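Local coordinates for flavodoxin (Streptococcus pneumoniae serotype 4, PDB 5LJL), which binds FMN and probably serves as a low-potential electron donor to a number of redox enzymes, at residues 88-93 and 121-126; 63-69 and 102-106; 3-9 and 32-38; 42-47 and 72-76. All blocks are in the same frame, centred on the assembly; numbering follows the deposited sequence.

Interaction 1 (88-93 and 121-126)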
loop_
_atom_site.group_PDB
_atom_site.type_symbol
_atom_site.label_atom_id
_atom_site.label_comp_id
_atom_site.label_asym_id
_atom_site.label_seq_id
_atom_site.Cartn_x
_atom_site.Cartn_y
_atom_site.Cartn_z
ATOM N N VAL A 88 0.326 -3.338 -2.941
ATOM C CA VAL A 88 1.269 -2.954 -1.876
ATOM C C VAL A 88 2.485 -2.267 -2.480
ATOM O O VAL A 88 3.045 -2.711 -3.505
ATOM C CB VAL A 88 1.746 -4.138 -0.985
ATOM C CG1 VAL A 88 2.468 -3.678 0.265
ATOM C CG2 VAL A 88 0.562 -4.972 -0.573
ATOM N N VAL A 89 2.851 -1.137 -1.891
ATOM C CA VAL A 89 4.061 -0.420 -2.291
ATOM C C VAL A 89 4.917 -0.032 -1.086
ATOM O O VAL A 89 4.411 -0.029 0.044
ATOM C CB VAL A 89 3.679 0.870 -3.106
ATOM C CG1 VAL A 89 2.853 0.514 -4.321
ATOM C CG2 VAL A 89 3.038 1.952 -2.186
ATOM N N GLY A 90 6.154 0.468 -1.291
ATOM C CA GLY A 90 6.886 0.955 -0.153
ATOM C C GLY A 90 8.241 1.442 -0.521
ATOM O O GLY A 90 8.679 1.199 -1.618
ATOM N N SER A 91 8.845 2.167 0.404
ATOM C CA SER A 91 10.260 2.526 0.281
ATOM C C SER A 91 11.107 1.744 1.226
ATOM O O SER A 91 10.652 1.369 2.326
ATOM C CB SER A 91 10.463 4.024 0.563
ATOM O OG SER A 91 11.849 4.436 0.471
ATOM N N GLY A 92 12.357 1.505 0.810
ATOM C CA GLY A 92 13.285 0.822 1.689
ATOM C C GLY A 92 14.740 1.131 1.323
ATOM O O GLY A 92 15.041 1.992 0.523
ATOM N N ASP A 93 15.594 0.420 2.013
ATOM C CA ASP A 93 17.055 0.527 1.784
ATOM C C ASP A 93 17.676 -0.775 2.057
ATOM O O ASP A 93 17.005 -1.709 2.517
ATOM C CB ASP A 93 17.617 1.652 2.622
ATOM C CG ASP A 93 17.512 1.407 4.091
ATOM O OD1 ASP A 93 16.877 2.300 4.777
ATOM O OD2 ASP A 93 17.948 0.362 4.596
ATOM N N CYS A 121 3.766 -5.651 -6.844
ATOM C CA CYS A 121 4.112 -4.661 -5.798
ATOM C C CYS A 121 5.255 -3.778 -6.321
ATOM O O CYS A 121 6.059 -4.231 -7.122
ATOM C CB CYS A 121 4.486 -5.390 -4.485
ATOM S SG CYS A 121 6.020 -6.300 -4.618
ATOM N N VAL A 122 5.305 -2.537 -5.844
ATOM C CA VAL A 122 6.327 -1.567 -6.263
ATOM C C VAL A 122 7.197 -1.264 -5.056
ATOM O O VAL A 122 6.698 -0.667 -4.106
ATOM C CB VAL A 122 5.679 -0.273 -6.830
ATOM C CG1 VAL A 122 6.785 0.679 -7.340
ATOM C CG2 VAL A 122 4.685 -0.626 -7.978
ATOM N N LYS A 123 8.493 -1.524 -5.178
ATOM C CA LYS A 123 9.496 -1.279 -4.119
ATOM C C LYS A 123 10.464 -0.194 -4.638
ATOM O O LYS A 123 10.895 -0.259 -5.803
ATOM C CB LYS A 123 10.275 -2.542 -3.807
ATOM C CG LYS A 123 9.409 -3.638 -3.223
ATOM C CD LYS A 123 10.188 -4.931 -3.280
ATOM C CE LYS A 123 9.464 -5.999 -2.468
ATOM N NZ LYS A 123 9.994 -7.368 -2.751
ATOM N N VAL A 124 10.633 0.860 -3.834
ATOM C CA VAL A 124 11.391 2.063 -4.203
ATOM C C VAL A 124 12.575 2.164 -3.227
ATOM O O VAL A 124 12.436 2.037 -2.016
ATOM C CB VAL A 124 10.528 3.310 -4.073
ATOM C CG1 VAL A 124 11.328 4.607 -4.269
ATOM C CG2 VAL A 124 9.282 3.218 -5.005
ATOM N N ASP A 125 13.754 2.409 -3.768
ATOM C CA ASP A 125 14.951 2.617 -2.905
ATOM C C ASP A 125 14.940 4.051 -2.408
ATOM O O ASP A 125 15.066 4.984 -3.216
ATOM C CB ASP A 125 16.215 2.342 -3.741
ATOM C CG ASP A 125 17.442 1.948 -2.849
ATOM O OD1 ASP A 125 18.389 1.395 -3.394
ATOM O OD2 ASP A 125 17.432 2.118 -1.634
ATOM N N LEU A 126 14.719 4.252 -1.098
ATOM C CA LEU A 126 14.723 5.608 -0.548
ATOM C C LEU A 126 13.768 6.546 -1.283
ATOM O O LEU A 126 12.520 6.205 -1.397
ATOM C CB LEU A 126 16.180 6.141 -0.431
ATOM C CG LEU A 126 17.034 5.378 0.552
ATOM C CD1 LEU A 126 18.497 5.871 0.567
ATOM C CD2 LEU A 126 16.453 5.369 1.918
#

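Interaction 2 (63-69 and 102-106)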
loop_
_atom_site.group_PDB
_atom_site.type_symbol
_atom_site.label_atom_id
_atom_site.label_comp_id
_atom_site.label_asym_id
_atom_site.label_seq_id
_atom_site.Cartn_x
_atom_site.Cartn_y
_atom_site.Cartn_z
ATOM N N GLY A 63 13.941 -6.205 8.867
ATOM C CA GLY A 63 12.775 -6.727 8.183
ATOM C C GLY A 63 11.485 -6.778 8.967
ATOM O O GLY A 63 10.641 -7.608 8.657
ATOM N N GLU A 64 11.355 -5.924 9.974
ATOM C CA GLU A 64 10.170 -5.844 10.723
ATOM C C GLU A 64 9.160 -4.853 10.085
ATOM O O GLU A 64 9.456 -3.933 9.254
ATOM C CB GLU A 64 10.430 -5.503 12.223
ATOM C CG GLU A 64 11.147 -6.622 13.018
ATOM C CD GLU A 64 11.796 -6.106 14.294
ATOM O OE1 GLU A 64 12.773 -6.712 14.752
ATOM O OE2 GLU A 64 11.323 -5.087 14.846
ATOM N N LEU A 65 7.933 -5.037 10.530
ATOM C CA LEU A 65 6.915 -4.095 10.282
ATOM C C LEU A 65 7.218 -2.818 11.105
ATOM O O LEU A 65 7.824 -2.901 12.187
ATOM C CB LEU A 65 5.588 -4.694 10.742
ATOM C CG LEU A 65 5.151 -6.015 10.125
ATOM C CD1 LEU A 65 3.846 -6.441 10.772
ATOM C CD2 LEU A 65 4.993 -5.854 8.630
ATOM N N PRO A 66 6.874 -1.631 10.571
ATOM C CA PRO A 66 6.768 -0.467 11.432
ATOM C C PRO A 66 5.996 -0.768 12.716
ATOM O O PRO A 66 4.950 -1.422 12.696
ATOM C CB PRO A 66 6.018 0.528 10.564
ATOM C CG PRO A 66 6.321 0.119 9.156
ATOM C CD PRO A 66 6.381 -1.352 9.203
ATOM N N ASP A 67 6.525 -0.238 13.844
ATOM C CA ASP A 67 5.867 -0.412 15.113
ATOM C C ASP A 67 4.388 -0.085 15.009
ATOM O O ASP A 67 3.519 -0.813 15.480
ATOM C CB ASP A 67 6.504 0.510 16.176
ATOM C CG ASP A 67 7.856 0.073 16.579
ATOM O OD1 ASP A 67 8.545 0.910 17.296
ATOM O OD2 ASP A 67 8.293 -1.098 16.265
ATOM N N GLU A 68 4.091 1.055 14.378
ATOM C CA GLU A 68 2.736 1.549 14.274
ATOM C C GLU A 68 1.849 0.690 13.312
ATOM O O GLU A 68 0.615 0.843 13.293
ATOM C CB GLU A 68 2.767 3.026 13.821
ATOM C CG GLU A 68 3.393 3.302 12.449
ATOM C CD GLU A 68 4.907 3.565 12.435
ATOM O OE1 GLU A 68 5.592 3.118 13.356
ATOM O OE2 GLU A 68 5.428 4.263 11.500
ATOM N N MET A 69 2.483 -0.154 12.508
ATOM C CA MET A 69 1.823 -1.106 11.631
ATOM C C MET A 69 1.483 -2.434 12.320
ATOM O O MET A 69 0.651 -3.177 11.801
ATOM C CB MET A 69 2.593 -1.380 10.309
ATOM C CG MET A 69 2.427 -0.304 9.248
ATOM S SD MET A 69 0.708 -0.336 8.623
ATOM C CE MET A 69 0.863 0.688 7.174
ATOM N N ALA A 102 8.845 -5.477 4.581
ATOM C CA ALA A 102 7.473 -5.223 5.047
ATOM C C ALA A 102 6.446 -5.226 3.861
ATOM O O ALA A 102 5.264 -5.570 4.077
ATOM C CB ALA A 102 7.342 -3.933 5.899
ATOM N N VAL A 103 6.883 -4.829 2.661
ATOM C CA VAL A 103 6.022 -4.855 1.441
ATOM C C VAL A 103 5.630 -6.323 1.152
ATOM O O VAL A 103 4.419 -6.648 0.981
ATOM C CB VAL A 103 6.699 -4.152 0.203
ATOM C CG1 VAL A 103 5.900 -4.415 -1.075
ATOM C CG2 VAL A 103 6.994 -2.674 0.455
ATOM N N ASP A 104 6.615 -7.215 1.191
ATOM C CA ASP A 104 6.378 -8.628 0.994
ATOM C C ASP A 104 5.459 -9.179 2.074
ATOM O O ASP A 104 4.530 -9.956 1.788
ATOM C CB ASP A 104 7.696 -9.413 0.972
ATOM C CG ASP A 104 8.447 -9.253 -0.278
ATOM O OD1 ASP A 104 7.986 -8.619 -1.260
ATOM O OD2 ASP A 104 9.581 -9.787 -0.287
ATOM N N ASP A 105 5.681 -8.787 3.320
ATOM C CA ASP A 105 4.841 -9.273 4.422
ATOM C C ASP A 105 3.379 -8.846 4.305
ATOM O O ASP A 105 2.473 -9.626 4.586
ATOM C CB ASP A 105 5.411 -8.796 5.741
ATOM C CG ASP A 105 6.775 -9.402 6.054
ATOM O OD1 ASP A 105 7.188 -10.392 5.415
ATOM O OD2 ASP A 105 7.408 -8.764 6.881
ATOM N N PHE A 106 3.158 -7.606 3.865
ATOM C CA PHE A 106 1.776 -7.101 3.657
ATOM C C PHE A 106 1.144 -7.742 2.423
ATOM O O PHE A 106 -0.094 -7.972 2.410
ATOM C CB PHE A 106 1.712 -5.572 3.617
ATOM C CG PHE A 106 1.411 -4.948 4.936
ATOM C CD1 PHE A 106 0.104 -4.969 5.405
ATOM C CD2 PHE A 106 2.384 -4.426 5.753
ATOM C CE1 PHE A 106 -0.219 -4.372 6.635
ATOM C CE2 PHE A 106 2.085 -3.836 6.969
ATOM C CZ PHE A 106 0.764 -3.809 7.439
#

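Interaction 3 (3-9 and 32-38)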
loop_
_atom_site.group_PDB
_atom_site.type_symbol
_atom_site.label_atom_id
_atom_site.label_comp_id
_atom_site.label_asym_id
_atom_site.label_seq_id
_atom_site.Cartn_x
_atom_site.Cartn_y
_atom_site.Cartn_z
ATOM N N ALA A 3 -14.661 4.355 -8.634
ATOM C CA ALA A 3 -14.599 3.342 -7.559
ATOM C C ALA A 3 -14.049 4.101 -6.316
ATOM O O ALA A 3 -13.689 5.272 -6.448
ATOM C CB ALA A 3 -13.681 2.197 -7.983
ATOM N N LEU A 4 -13.962 3.426 -5.169
ATOM C CA LEU A 4 -13.363 3.963 -3.931
ATOM C C LEU A 4 -12.057 3.190 -3.581
ATOM O O LEU A 4 -12.105 1.970 -3.486
ATOM C CB LEU A 4 -14.357 3.818 -2.790
ATOM C CG LEU A 4 -13.790 4.233 -1.400
ATOM C CD1 LEU A 4 -13.248 5.616 -1.491
ATOM C CD2 LEU A 4 -14.827 4.059 -0.277
ATOM N N ALA A 5 -10.912 3.875 -3.544
ATOM C CA ALA A 5 -9.619 3.293 -3.133
ATOM C C ALA A 5 -9.265 3.877 -1.736
ATOM O O ALA A 5 -9.391 5.091 -1.528
ATOM C CB ALA A 5 -8.563 3.638 -4.120
ATOM N N LYS A 6 -8.842 3.013 -0.789
ATOM C CA LYS A 6 -8.327 3.434 0.559
ATOM C C LYS A 6 -6.851 3.068 0.587
ATOM O O LYS A 6 -6.510 1.895 0.348
ATOM C CB LYS A 6 -9.130 2.795 1.660
ATOM C CG LYS A 6 -10.513 3.419 1.874
ATOM C CD LYS A 6 -11.272 2.680 2.973
ATOM C CE LYS A 6 -12.627 3.252 3.383
ATOM N NZ LYS A 6 -12.497 4.604 3.887
ATOM N N ILE A 7 -6.004 4.075 0.709
ATOM C CA ILE A 7 -4.553 3.901 0.810
ATOM C C ILE A 7 -4.141 4.160 2.255
ATOM O O ILE A 7 -4.455 5.260 2.818
ATOM C CB ILE A 7 -3.815 4.882 -0.169
ATOM C CG1 ILE A 7 -4.236 4.658 -1.621
ATOM C CG2 ILE A 7 -2.284 4.839 -0.008
ATOM C CD1 ILE A 7 -3.674 5.705 -2.592
ATOM N N VAL A 8 -3.476 3.194 2.876
ATOM C CA VAL A 8 -3.018 3.338 4.272
ATOM C C VAL A 8 -1.520 3.301 4.253
ATOM O O VAL A 8 -0.936 2.353 3.687
ATOM C CB VAL A 8 -3.635 2.256 5.166
ATOM C CG1 VAL A 8 -3.150 2.429 6.612
ATOM C CG2 VAL A 8 -5.148 2.309 5.057
ATOM N N PHE A 9 -0.883 4.279 4.879
ATOM C CA PHE A 9 0.563 4.384 4.847
ATOM C C PHE A 9 1.206 4.454 6.241
ATOM O O PHE A 9 0.551 4.844 7.241
ATOM C CB PHE A 9 1.073 5.559 3.982
ATOM C CG PHE A 9 0.827 6.922 4.566
ATOM C CD1 PHE A 9 1.715 7.461 5.487
ATOM C CD2 PHE A 9 -0.307 7.640 4.192
ATOM C CE1 PHE A 9 1.470 8.732 6.013
ATOM C CE2 PHE A 9 -0.565 8.903 4.712
ATOM C CZ PHE A 9 0.322 9.423 5.632
ATOM N N LEU A 32 -11.246 7.976 -9.642
ATOM C CA LEU A 32 -11.642 7.316 -8.392
ATOM C C LEU A 32 -11.746 8.346 -7.224
ATOM O O LEU A 32 -11.107 9.401 -7.250
ATOM C CB LEU A 32 -10.661 6.184 -7.989
ATOM C CG LEU A 32 -10.605 4.946 -8.858
ATOM C CD1 LEU A 32 -9.837 5.163 -10.152
ATOM C CD2 LEU A 32 -9.966 3.817 -8.058
ATOM N N ASP A 33 -12.562 7.977 -6.235
ATOM C CA ASP A 33 -12.532 8.633 -4.941
ATOM C C ASP A 33 -11.410 7.945 -4.200
ATOM O O ASP A 33 -11.362 6.719 -4.219
ATOM C CB ASP A 33 -13.821 8.410 -4.172
ATOM C CG ASP A 33 -14.940 9.289 -4.664
ATOM O OD1 ASP A 33 -16.080 9.063 -4.236
ATOM O OD2 ASP A 33 -14.650 10.207 -5.448
ATOM N N VAL A 34 -10.555 8.709 -3.546
ATOM C CA VAL A 34 -9.467 8.105 -2.773
ATOM C C VAL A 34 -9.300 8.713 -1.391
ATOM O O VAL A 34 -9.314 9.962 -1.243
ATOM C CB VAL A 34 -8.186 7.746 -3.586
ATOM C CG1 VAL A 34 -8.262 7.991 -5.087
ATOM C CG2 VAL A 34 -6.821 7.885 -2.895
ATOM N N ASP A 35 -9.198 7.831 -0.403
ATOM C CA ASP A 35 -8.788 8.228 0.951
ATOM C C ASP A 35 -7.314 7.856 1.140
ATOM O O ASP A 35 -6.946 6.738 0.767
ATOM C CB ASP A 35 -9.614 7.461 1.974
ATOM C CG ASP A 35 -11.096 7.735 1.874
ATOM O OD1 ASP A 35 -11.478 8.862 1.466
ATOM O OD2 ASP A 35 -11.866 6.812 2.160
ATOM N N VAL A 36 -6.498 8.723 1.741
ATOM C CA VAL A 36 -5.068 8.486 2.016
ATOM C C VAL A 36 -4.903 8.800 3.507
ATOM O O VAL A 36 -5.142 9.940 3.950
ATOM C CB VAL A 36 -4.136 9.409 1.191
ATOM C CG1 VAL A 36 -2.648 9.150 1.443
ATOM C CG2 VAL A 36 -4.430 9.300 -0.306
ATOM N N ASP A 37 -4.570 7.791 4.288
ATOM C CA ASP A 37 -4.491 7.970 5.746
ATOM C C ASP A 37 -3.282 7.271 6.319
ATOM O O ASP A 37 -2.928 6.182 5.888
ATOM C CB ASP A 37 -5.725 7.380 6.380
ATOM C CG ASP A 37 -6.984 8.112 6.010
ATOM O OD1 ASP A 37 -7.261 9.188 6.591
ATOM O OD2 ASP A 37 -7.699 7.651 5.123
ATOM N N GLU A 38 -2.665 7.890 7.341
ATOM C CA GLU A 38 -1.636 7.213 8.113
ATOM C C GLU A 38 -2.270 6.134 8.910
ATOM O O GLU A 38 -3.458 6.274 9.315
ATOM C CB GLU A 38 -0.887 8.196 9.003
ATOM C CG GLU A 38 0.424 7.634 9.484
ATOM C CD GLU A 38 1.062 8.462 10.580
ATOM O OE1 GLU A 38 0.481 9.525 10.964
ATOM O OE2 GLU A 38 2.141 8.014 11.075
HETATM O O HOH W 1 -7.193 5.228 3.951
#

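Interaction 4 (42-47 and 72-76)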
loop_
_atom_site.group_PDB
_atom_site.type_symbol
_atom_site.label_atom_id
_atom_site.label_comp_id
_atom_site.label_asym_id
_atom_site.label_seq_id
_atom_site.Cartn_x
_atom_site.Cartn_y
_atom_site.Cartn_z
ATOM N N VAL A 42 -6.657 5.198 11.072
ATOM C CA VAL A 42 -7.768 4.443 10.508
ATOM C C VAL A 42 -7.796 3.042 11.124
ATOM O O VAL A 42 -6.867 2.653 11.840
ATOM C CB VAL A 42 -7.645 4.336 8.964
ATOM C CG1 VAL A 42 -7.776 5.684 8.321
ATOM C CG2 VAL A 42 -6.322 3.691 8.597
ATOM N N ASP A 43 -8.855 2.298 10.815
ATOM C CA ASP A 43 -8.961 0.881 11.199
ATOM C C ASP A 43 -8.794 0.019 9.979
ATOM O O ASP A 43 -9.291 0.389 8.908
ATOM C CB ASP A 43 -10.325 0.613 11.825
ATOM C CG ASP A 43 -10.464 1.261 13.193
ATOM O OD1 ASP A 43 -9.625 0.954 14.058
ATOM O OD2 ASP A 43 -11.400 2.085 13.381
ATOM N N ALA A 44 -8.113 -1.109 10.123
ATOM C CA ALA A 44 -7.991 -2.048 8.961
ATOM C C ALA A 44 -9.382 -2.369 8.388
ATOM O O ALA A 44 -9.579 -2.481 7.152
ATOM C CB ALA A 44 -7.225 -3.315 9.344
ATOM N N SER A 45 -10.389 -2.525 9.258
ATOM C CA SER A 45 -11.736 -2.866 8.817
ATOM C C SER A 45 -12.401 -1.852 7.891
ATOM O O SER A 45 -13.389 -2.192 7.172
ATOM C CB SER A 45 -12.638 -3.210 10.033
ATOM O OG SER A 45 -12.778 -2.081 10.855
ATOM N N ASP A 46 -11.894 -0.630 7.830
ATOM C CA ASP A 46 -12.382 0.360 6.887
ATOM C C ASP A 46 -12.245 -0.146 5.461
ATOM O O ASP A 46 -13.004 0.277 4.594
ATOM C CB ASP A 46 -11.719 1.720 6.995
ATOM C CG ASP A 46 -11.799 2.333 8.373
ATOM O OD1 ASP A 46 -11.039 3.307 8.539
ATOM O OD2 ASP A 46 -12.603 1.881 9.233
ATOM N N PHE A 47 -11.307 -1.052 5.224
ATOM C CA PHE A 47 -11.182 -1.713 3.888
ATOM C C PHE A 47 -12.454 -2.400 3.382
ATOM O O PHE A 47 -12.630 -2.507 2.129
ATOM C CB PHE A 47 -9.997 -2.694 3.880
ATOM C CG PHE A 47 -8.599 -2.022 3.823
ATOM C CD1 PHE A 47 -8.362 -0.819 3.160
ATOM C CD2 PHE A 47 -7.476 -2.724 4.341
ATOM C CE1 PHE A 47 -7.070 -0.281 3.094
ATOM C CE2 PHE A 47 -6.152 -2.179 4.235
ATOM C CZ PHE A 47 -5.997 -0.965 3.593
ATOM N N PHE A 72 -2.302 -2.711 13.041
ATOM C CA PHE A 72 -3.021 -2.651 11.789
ATOM C C PHE A 72 -2.894 -4.031 11.061
ATOM O O PHE A 72 -3.840 -4.540 10.525
ATOM C CB PHE A 72 -2.445 -1.495 10.948
ATOM C CG PHE A 72 -3.226 -1.249 9.684
ATOM C CD1 PHE A 72 -4.338 -0.439 9.690
ATOM C CD2 PHE A 72 -2.893 -1.926 8.506
ATOM C CE1 PHE A 72 -5.094 -0.223 8.563
ATOM C CE2 PHE A 72 -3.653 -1.744 7.361
ATOM C CZ PHE A 72 -4.766 -0.899 7.386
ATOM N N TYR A 73 -1.672 -4.569 11.029
ATOM C CA TYR A 73 -1.415 -5.895 10.424
ATOM C C TYR A 73 -2.283 -6.967 11.118
ATOM O O TYR A 73 -2.834 -7.826 10.439
ATOM C CB TYR A 73 0.066 -6.262 10.471
ATOM C CG TYR A 73 0.487 -7.643 9.985
ATOM C CD1 TYR A 73 1.027 -7.816 8.746
ATOM C CD2 TYR A 73 0.422 -8.760 10.833
ATOM C CE1 TYR A 73 1.388 -9.066 8.288
ATOM C CE2 TYR A 73 0.795 -10.020 10.413
ATOM C CZ TYR A 73 1.268 -10.190 9.155
ATOM O OH TYR A 73 1.674 -11.461 8.821
ATOM N N GLU A 74 -2.289 -6.952 12.459
ATOM C CA GLU A 74 -3.072 -7.938 13.205
ATOM C C GLU A 74 -4.531 -7.855 12.863
ATOM O O GLU A 74 -5.183 -8.906 12.633
ATOM C CB GLU A 74 -2.863 -7.787 14.752
ATOM C CG GLU A 74 -1.428 -8.154 15.147
ATOM C CD GLU A 74 -1.021 -7.792 16.579
ATOM O OE1 GLU A 74 -1.892 -7.369 17.341
ATOM O OE2 GLU A 74 0.166 -7.902 16.934
ATOM N N ASP A 75 -5.046 -6.622 12.865
ATOM C CA ASP A 75 -6.426 -6.426 12.519
ATOM C C ASP A 75 -6.741 -6.850 11.085
ATOM O O ASP A 75 -7.777 -7.536 10.838
ATOM C CB ASP A 75 -6.895 -4.978 12.770
ATOM C CG ASP A 75 -6.861 -4.558 14.241
ATOM O OD1 ASP A 75 -6.766 -5.443 15.129
ATOM O OD2 ASP A 75 -6.852 -3.312 14.489
ATOM N N LEU A 76 -5.860 -6.488 10.145
ATOM C CA LEU A 76 -6.062 -6.879 8.759
ATOM C C LEU A 76 -6.048 -8.433 8.563
ATOM O O LEU A 76 -6.913 -8.982 7.832
ATOM C CB LEU A 76 -5.008 -6.201 7.875
ATOM C CG LEU A 76 -4.979 -6.572 6.415
ATOM C CD1 LEU A 76 -6.272 -6.234 5.689
ATOM C CD2 LEU A 76 -3.791 -5.905 5.722
HETATM O O HOH W 2 -6.539 -1.470 12.473
#

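Interaction 1 (88-93 and 121-126)
The flat carbonyl group of L126 is met by a side chain from its flank: S91 OG donates to L126 O at 2.7 Å. The C=O...OG angle is 111°, and OG is tilted 20° from the carbonyl plane. With its OG anti to the backbone N (chi1 179°), S91 extends its hydroxyl past the end of the neighbouring strand to this acceptor. On the other side of the sheet the carboxylate of D125 comes in toward G92, its OD2 3.2 Å from G92 O; both atoms are acceptors, so this approach makes no hydrogen bond. G92 O is taken instead by the L126 amide N at 2.8 Å. From there back toward V88 and C121 the backbones pair in parallel, G92 N to V124 O, V124 N to G90 O, G90 N to V122 O and V122 N to V88 O. This is the closing pair of the strand 85-92, helix 101-113, strand 116-125 unit of the flavodoxin fold, with strand 116-125 at the border of the five-stranded sheet. One face carries V89, S91, V122 and V124, under helices 15-29 and 130-146; V89 CG1 lies alongside V122 CB at 3.9 Å. On the opposite face G90, with no side chain, lets V103 of helix 101-113 pack against the backbone, and K123 is salt-bridged to D104 of that helix. Beyond the sheet D93 CB rests on L126 CD2 at 4.0 Å, while its OD2 accepts from F95 N. The side chain of S91 is about 4 Å from a bound phosphate ion.

Interaction 2 (63-69 and 102-106)
M69 points at F106 from its CB, and the chain meets the ring as far as its sulfur. Its CB lies 4.2 Å from both CE2 and CZ of the F106 ring. CG, set beside the backbone N (chi1 -79°), stays 4.2 Å from F106 CE2, and a bend at chi2 (-69°) then swings the sulfur past the ring's far end: SD is 3.7 Å from F106 CZ and 4.8 Å from the ring centroid, 58° off the normal. This is an oblique Met-aromatic contact. From there the methyl CE leaves the ring and meets the backbone of F9 in the sheet. L65 brings one branch into the same contact. Its CD2 touches F106 CE2 at 3.9 Å, again obliquely, and also reaches A102 CB and D105 CB, each at 4.1 Å, so that one methyl touches three residues on one side of helix 101-113, within about a turn of one another. A102 CB faces the E64 carbonyl and, more loosely, P66 CD at 4.3 Å. No hydrogen bond crosses between the two segments; the contact rests on apolar packing. P66 O accepts the M69 amide N at 2.8 Å, within the turn at the head of helix 67-77. Residues 63-66, with Y58 and T59, belong to the loop that in flavodoxins borders the flavin; T59 OG1 takes the A102 amide at the start of helix 101-113. Behind the contact F106 leans on V88 of strand 85-92 and on F72 and L76 of helix 67-77, which places the ring between the two helices and the sheet.

Interaction 3 (3-9 and 32-38)
Strands 4-9 and 33-38 are the two parallel strands of the first beta-alpha-beta unit, joined through helix 15-29, and they meet through six backbone hydrogen bonds from D33 N to A3 O at one end to F9 N to D37 O at the other. The straightest of these, I7 N to D35 O, has an angle of 177° at the hydrogen. On the face of L4, K6 and V8 the side chains of K6 and D35 run side by side; K6 stays extended until a bend at chi4 (-60°) turns NZ onto D35 OD2. The resulting salt bridge, 2.9 Å long, uses the anti side of the carboxylate oxygen. Farther along, a water donates to both I7 O and D37 OD2, the latter at 2.7 Å. In the flavodoxin sheet order 2-1-3-4-5 strand 33-38 is one of the two edge strands, and helix 15-29 packs on the other face, that of A5, I7 and F9. There I7 CD1 meets V34 CG2 at 3.8 Å. F9, with chi1 at 71°, swings its ring across the neighbouring strand: E38 CA sits over the ring centre in a CH-pi contact, 3.9 Å from the centroid, while V36 CG1 touches CE2 obliquely at 3.9 Å.

Interaction 4 (42-47 and 72-76)
A water bridges A44 and D75: it accepts from the backbone N of A44 at 2.9 Å and donates to D75 OD2 at 2.7 Å, a water-mediated link in a contact with no direct hydrogen bond between the segments. Beside it A44 presses its methyl against the helix. CB lies over one face of the F72 ring in a CH-pi contact, 4.0 Å from the centroid and displaced toward the rim, and it also touches D75 CB and the L76 amide N, the latter at 3.5 Å. That N is already bonded to F72 O within the helix, so the methyl abuts a satisfied amide. F72 extends toward the loop with CG anti to its own N (chi1 -174°), which carries CE1 to within 3.4 Å of A44 CA. The 42-47 segment belongs to the connection from strand 33-38 to strand 52-56 of the flavodoxin fold; residues 44-47 turn with helical backbone angles, and the segment lies against helix 67-77, on the side of the sheet where V8 meets V42, F47 and F72. The F47 ring stands almost upright to that of F72, planes at 87°, yet their approach is oblique: F47 CE2 arrives near the plane of the F72 ring, at its edge, 3.7 Å from CZ. At the edge of F47 itself L76 CD1 sits 3.9 Å from CD2, and V42 CG2 brushes F72 CE1 obliquely from the start of the segment.

Interactions 1 and 3 lie in the same parallel sheet, their centres about 18 Å apart on opposite sides of the chain's centre, while interactions 2 and 4 lie on one face of it and share helix 67-77. Interaction 2 connects with all the others: D104 OD1 meets K123 NZ of interaction 1 at 2.8 Å, M69 CE meets F9 C of interaction 3 at 3.9 Å, and L65 CD1 meets Y73 CG of interaction 4 at 3.7 Å. Interaction 4 also abuts interaction 3, where V8 CG2 touches F47 CZ at 3.7 Å. The phosphate near interaction 1 probably came from the crystallisation liquor, but its position is consistent with the FMN phosphate pocket.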